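PDB 2D4R: coenzyme Q-binding protein COQ10 START domain-containing protein from Thermus thermophilus, which is of unknown function but, as a putative member of the START domain superfamily, probably binds a lipid or similar hydrophobic ligand such as coenzyme Q. Local coordinates for residues Pro11-Pro14 / Glu15-Tyr18; Glu67-Glu71 / Asn72-Arg76. All blocks are in the same frame, centred on the assembly; numbering follows the deposited sequence.

Contact 1. Residues Pro11-Pro14 / Glu15-Tyr18; sequences PAPP and ERVY
The CG-CD edge of Pro13 lies under one face of the Arg16 guanidinium, the ring standing steeply to that plane, where the chain leaves strand 3-10 and starts helix 14-22, with Pro13 itself at the N-cap position of the helix. Pro13 CG sits 3.4 Å from the guanidinium plane, over its centre. Arg16 gets there by a bend at chi3 (-47°), which turns the end of an otherwise extended chain back over the ring. Pro13 O serves two donors of the first turn: Arg16 N comes from above the carbonyl plane with a bent bond, while Val17 N lies in that plane at 3.1 Å with an N-H...O angle of 164°. Replacing Pro13 by a glycine would probably leave the guanidinium without the surface beneath it, free to swing. Proline suits Pro14 as well: at the first helical position no carbonyl of a preceding turn awaits an N-H. On the buried side, Val17 suits the core: with CG1 anti to the backbone N (chi1 -178°), CG2 reaches back to Ala12 CB at 3.8 Å, and both side chains also touch helix 120-144. One residue on, Tyr18 N donates to Pro14 O at 2.8 Å.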
loop_
_atom_site.group_PDB
_atom_site.type_symbol
_atom_site.label_atom_id
_atom_site.label_comp_id
_atom_site.label_asym_id
_atom_site.label_seq_id
_atom_site.Cartn_x
_atom_site.Cartn_y
_atom_site.Cartn_z
ATOM N N PRO A 11 9.233 8.331 -12.612
ATOM C CA PRO A 11 10.485 8.954 -13.059
ATOM C C PRO A 11 11.428 9.367 -11.923
ATOM O O PRO A 11 11.530 10.541 -11.582
ATOM C CB PRO A 11 10.012 10.146 -13.882
ATOM C CG PRO A 11 8.653 10.453 -13.351
ATOM C CD PRO A 11 8.056 9.148 -12.955
ATOM N N ALA A 12 12.120 8.382 -11.353
ATOM C CA ALA A 12 13.075 8.613 -10.274
ATOM C C ALA A 12 13.776 7.291 -9.977
ATOM O O ALA A 12 13.189 6.229 -10.146
ATOM C CB ALA A 12 12.356 9.130 -9.040
ATOM N N PRO A 13 15.042 7.339 -9.537
ATOM C CA PRO A 13 15.765 6.101 -9.242
ATOM C C PRO A 13 15.101 5.251 -8.176
ATOM O O PRO A 13 14.622 5.758 -7.162
ATOM C CB PRO A 13 17.153 6.575 -8.817
ATOM C CG PRO A 13 16.953 7.965 -8.364
ATOM C CD PRO A 13 15.838 8.530 -9.197
ATOM N N PRO A 14 15.086 3.932 -8.393
ATOM C CA PRO A 14 14.489 2.953 -7.483
ATOM C C PRO A 14 14.781 3.217 -6.015
ATOM O O PRO A 14 13.899 3.106 -5.173
ATOM C CB PRO A 14 15.066 1.618 -7.958
ATOM C CG PRO A 14 15.390 1.848 -9.407
ATOM C CD PRO A 14 15.822 3.285 -9.496
ATOM N N GLU A 15 16.020 3.563 -5.705
ATOM C CA GLU A 15 16.395 3.757 -4.312
ATOM C C GLU A 15 15.608 4.920 -3.718
ATOM O O GLU A 15 15.228 4.894 -2.546
ATOM C CB GLU A 15 17.897 4.030 -4.184
ATOM C CG GLU A 15 18.340 4.197 -2.728
ATOM C CD GLU A 15 19.663 3.515 -2.415
ATOM O OE1 GLU A 15 20.586 3.570 -3.261
ATOM O OE2 GLU A 15 19.778 2.926 -1.316
ATOM N N ARG A 16 15.365 5.940 -4.536
ATOM C CA ARG A 16 14.664 7.127 -4.071
ATOM C C ARG A 16 13.173 6.831 -3.927
ATOM O O ARG A 16 12.563 7.188 -2.928
ATOM C CB ARG A 16 14.884 8.284 -5.047
ATOM C CG ARG A 16 14.261 9.623 -4.625
ATOM C CD ARG A 16 14.678 10.736 -5.605
ATOM N NE ARG A 16 16.117 10.686 -5.861
ATOM C CZ ARG A 16 16.714 11.136 -6.961
ATOM N NH1 ARG A 16 18.028 11.040 -7.077
ATOM N NH2 ARG A 16 16.008 11.684 -7.944
ATOM N N VAL A 17 12.593 6.164 -4.921
ATOM C CA VAL A 17 11.186 5.789 -4.860
ATOM C C VAL A 17 10.951 4.851 -3.671
ATOM O O VAL A 17 9.973 4.988 -2.938
ATOM C CB VAL A 17 10.735 5.098 -6.177
ATOM C CG1 VAL A 17 9.237 4.753 -6.123
ATOM C CG2 VAL A 17 11.026 6.019 -7.370
ATOM N N TYR A 18 11.874 3.917 -3.469
ATOM C CA TYR A 18 11.777 2.992 -2.362
ATOM C C TYR A 18 11.785 3.746 -1.036
ATOM O O TYR A 18 10.961 3.472 -0.167
ATOM C CB TYR A 18 12.937 1.996 -2.420
ATOM C CG TYR A 18 13.110 1.152 -1.175
ATOM C CD1 TYR A 18 14.030 1.506 -0.195
ATOM C CD2 TYR A 18 12.373 -0.015 -0.990
ATOM C CE1 TYR A 18 14.216 0.717 0.938
ATOM C CE2 TYR A 18 12.549 -0.807 0.136
ATOM C CZ TYR A 18 13.470 -0.439 1.093
ATOM O OH TYR A 18 13.652 -1.224 2.206
#

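Contact 2. Residues Glu67-Glu71 / Asn72-Arg76; sequences EWDDE and NLRNR
Trp68 and Asn75 face each other as a non-hydrogen-bonded pair in the antiparallel hairpin of strands 58-69 and 74-82. Asn75 lies over one face of the indole: Asn75 CB is 3.5 Å from Trp68 CE3 and ND2 is over the ring, the amide plane inclined 33° to it. The same ND2 gives a weak hydrogen bond to Glu67 O at 2.9 Å, a second use for a small amide buried beside the backbone.

Backbone bonds bracket this pair. Glu67 N reaches Arg76 O at 2.6 Å and Arg76 N returns to Glu67 O, while Asp69 and Arg74 form the next reciprocal pair, with Arg74 N reaching Asp69 O at a longer 3.3 Å. Leu73 and Arg74 both face Asp69, a G1 beta bulge, with Leu73 at positive phi (55°).

One side chain bonds across the turn: Asp69 has CG anti to the backbone N (chi1 -173°), which brings OD1 within 3.2 Å of Asn72 N; the N-H donates a hydrogen bond to it from above the carboxylate plane. Its OD2 is only a charge neighbour of Arg74 NH1.

Beyond the hairpin, Glu67 forms a salt bridge with Arg46, strand 86-95 flanks Arg74 to Arg76, and Leu73 packs on helix 14-22.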
loop_
_atom_site.group_PDB
_atom_site.type_symbol
_atom_site.label_atom_id
_atom_site.label_comp_id
_atom_site.label_asym_id
_atom_site.label_seq_id
_atom_site.Cartn_x
_atom_site.Cartn_y
_atom_site.Cartn_z
ATOM N N GLU A 67 7.826 -5.382 6.603
ATOM C CA GLU A 67 9.231 -5.725 6.704
ATOM C C GLU A 67 9.903 -5.103 5.494
ATOM O O GLU A 67 9.501 -5.362 4.345
ATOM C CB GLU A 67 9.404 -7.245 6.683
ATOM C CG GLU A 67 10.776 -7.740 7.099
ATOM C CD GLU A 67 10.971 -9.226 6.817
ATOM O OE1 GLU A 67 10.543 -9.700 5.734
ATOM O OE2 GLU A 67 11.552 -9.920 7.678
ATOM N N TRP A 68 10.913 -4.278 5.764
ATOM C CA TRP A 68 11.589 -3.501 4.737
ATOM C C TRP A 68 12.922 -4.145 4.379
ATOM O O TRP A 68 13.749 -4.416 5.255
ATOM C CB TRP A 68 11.803 -2.062 5.231
ATOM C CG TRP A 68 10.510 -1.293 5.417
ATOM C CD1 TRP A 68 9.865 -1.049 6.593
ATOM C CD2 TRP A 68 9.699 -0.709 4.389
ATOM N NE1 TRP A 68 8.702 -0.355 6.367
ATOM C CE2 TRP A 68 8.574 -0.130 5.024
ATOM C CE3 TRP A 68 9.811 -0.619 2.989
ATOM C CZ2 TRP A 68 7.564 0.532 4.310
ATOM C CZ3 TRP A 68 8.803 0.040 2.278
ATOM C CH2 TRP A 68 7.693 0.607 2.946
ATOM N N ASP A 69 13.120 -4.394 3.090
ATOM C CA ASP A 69 14.367 -4.935 2.605
ATOM C C ASP A 69 15.179 -3.850 1.880
ATOM O O ASP A 69 15.068 -3.674 0.662
ATOM C CB ASP A 69 14.079 -6.107 1.676
ATOM C CG ASP A 69 15.326 -6.829 1.262
ATOM O OD1 ASP A 69 16.417 -6.231 1.357
ATOM O OD2 ASP A 69 15.218 -7.993 0.837
ATOM N N ASP A 70 15.996 -3.132 2.644
ATOM C CA ASP A 70 16.758 -1.998 2.133
ATOM C C ASP A 70 17.723 -2.425 1.037
ATOM O O ASP A 70 17.901 -1.720 0.053
ATOM C CB ASP A 70 17.548 -1.332 3.270
ATOM C CG ASP A 70 16.650 -0.714 4.338
ATOM O OD1 ASP A 70 16.879 -0.986 5.540
ATOM O OD2 ASP A 70 15.722 0.044 3.981
ATOM N N GLU A 71 18.348 -3.581 1.211
ATOM C CA GLU A 71 19.304 -4.094 0.231
ATOM C C GLU A 71 18.707 -4.221 -1.165
ATOM O O GLU A 71 19.257 -3.705 -2.137
ATOM C CB GLU A 71 19.819 -5.460 0.678
ATOM C CG GLU A 71 21.078 -5.397 1.484
ATOM C CD GLU A 71 22.275 -5.738 0.643
ATOM O OE1 GLU A 71 22.440 -6.936 0.327
ATOM O OE2 GLU A 71 23.039 -4.816 0.291
ATOM N N ASN A 72 17.574 -4.908 -1.259
ATOM C CA ASN A 72 16.994 -5.241 -2.551
ATOM C C ASN A 72 15.792 -4.380 -2.932
ATOM O O ASN A 72 15.093 -4.684 -3.899
ATOM C CB ASN A 72 16.597 -6.719 -2.569
ATOM C CG ASN A 72 17.787 -7.646 -2.346
ATOM O OD1 ASN A 72 18.888 -7.199 -2.027
ATOM N ND2 ASN A 72 17.565 -8.943 -2.517
ATOM N N LEU A 73 15.546 -3.315 -2.174
ATOM C CA LEU A 73 14.463 -2.374 -2.485
ATOM C C LEU A 73 13.101 -3.053 -2.629
ATOM O O LEU A 73 12.385 -2.826 -3.616
ATOM C CB LEU A 73 14.777 -1.618 -3.774
ATOM C CG LEU A 73 16.051 -0.776 -3.801
ATOM C CD1 LEU A 73 16.203 -0.128 -5.177
ATOM C CD2 LEU A 73 15.993 0.275 -2.717
ATOM N N ARG A 74 12.764 -3.896 -1.654
ATOM C CA ARG A 74 11.466 -4.570 -1.595
ATOM C C ARG A 74 10.927 -4.472 -0.169
ATOM O O ARG A 74 11.675 -4.232 0.779
ATOM C CB ARG A 74 11.562 -6.066 -1.926
ATOM C CG ARG A 74 12.492 -6.525 -3.020
ATOM C CD ARG A 74 12.159 -7.996 -3.312
ATOM N NE ARG A 74 13.190 -8.684 -4.081
ATOM C CZ ARG A 74 13.911 -9.709 -3.632
ATOM N NH1 ARG A 74 13.722 -10.183 -2.405
ATOM N NH2 ARG A 74 14.826 -10.261 -4.415
ATOM N N ASN A 75 9.626 -4.687 -0.026
ATOM C CA ASN A 75 9.000 -4.752 1.279
ATOM C C ASN A 75 7.977 -5.886 1.289
ATOM O O ASN A 75 7.460 -6.268 0.245
ATOM C CB ASN A 75 8.329 -3.418 1.573
ATOM C CG ASN A 75 7.063 -3.565 2.379
ATOM O OD1 ASN A 75 5.963 -3.576 1.829
ATOM N ND2 ASN A 75 7.208 -3.679 3.691
ATOM N N ARG A 76 7.714 -6.440 2.464
ATOM C CA ARG A 76 6.611 -7.376 2.651
ATOM C C ARG A 76 5.733 -6.870 3.793
ATOM O O ARG A 76 6.245 -6.366 4.790
ATOM C CB ARG A 76 7.137 -8.768 3.007
ATOM C CG ARG A 76 7.237 -9.720 1.851
ATOM C CD ARG A 76 8.085 -10.932 2.212
ATOM N NE ARG A 76 8.789 -11.436 1.037
ATOM C CZ ARG A 76 8.182 -11.895 -0.053
ATOM N NH1 ARG A 76 8.895 -12.330 -1.078
ATOM N NH2 ARG A 76 6.858 -11.921 -0.116
#

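From the N terminus, strand 3-10 runs into contact 1, which turns the chain into helix 14-22; contact 2 follows much later as the turn between strands 58-69 and 74-82. Each is local, contact 1 closing before contact 2 opens, so they neither nest nor cross. Their centres lie about 13 Å apart, yet they touch. Tyr18 OH probably hydrogen-bonds to both Asp70 OD2, at 3.0 Å, and Asp69 O, while Leu73 fits its methyl groups against Pro14 CB and the Tyr18 ring. A tyrosine suits this join because its ring packs on leucine as its hydroxyl reaches the turn. The first helix is thereby tied to the hairpin end of the antiparallel sheet.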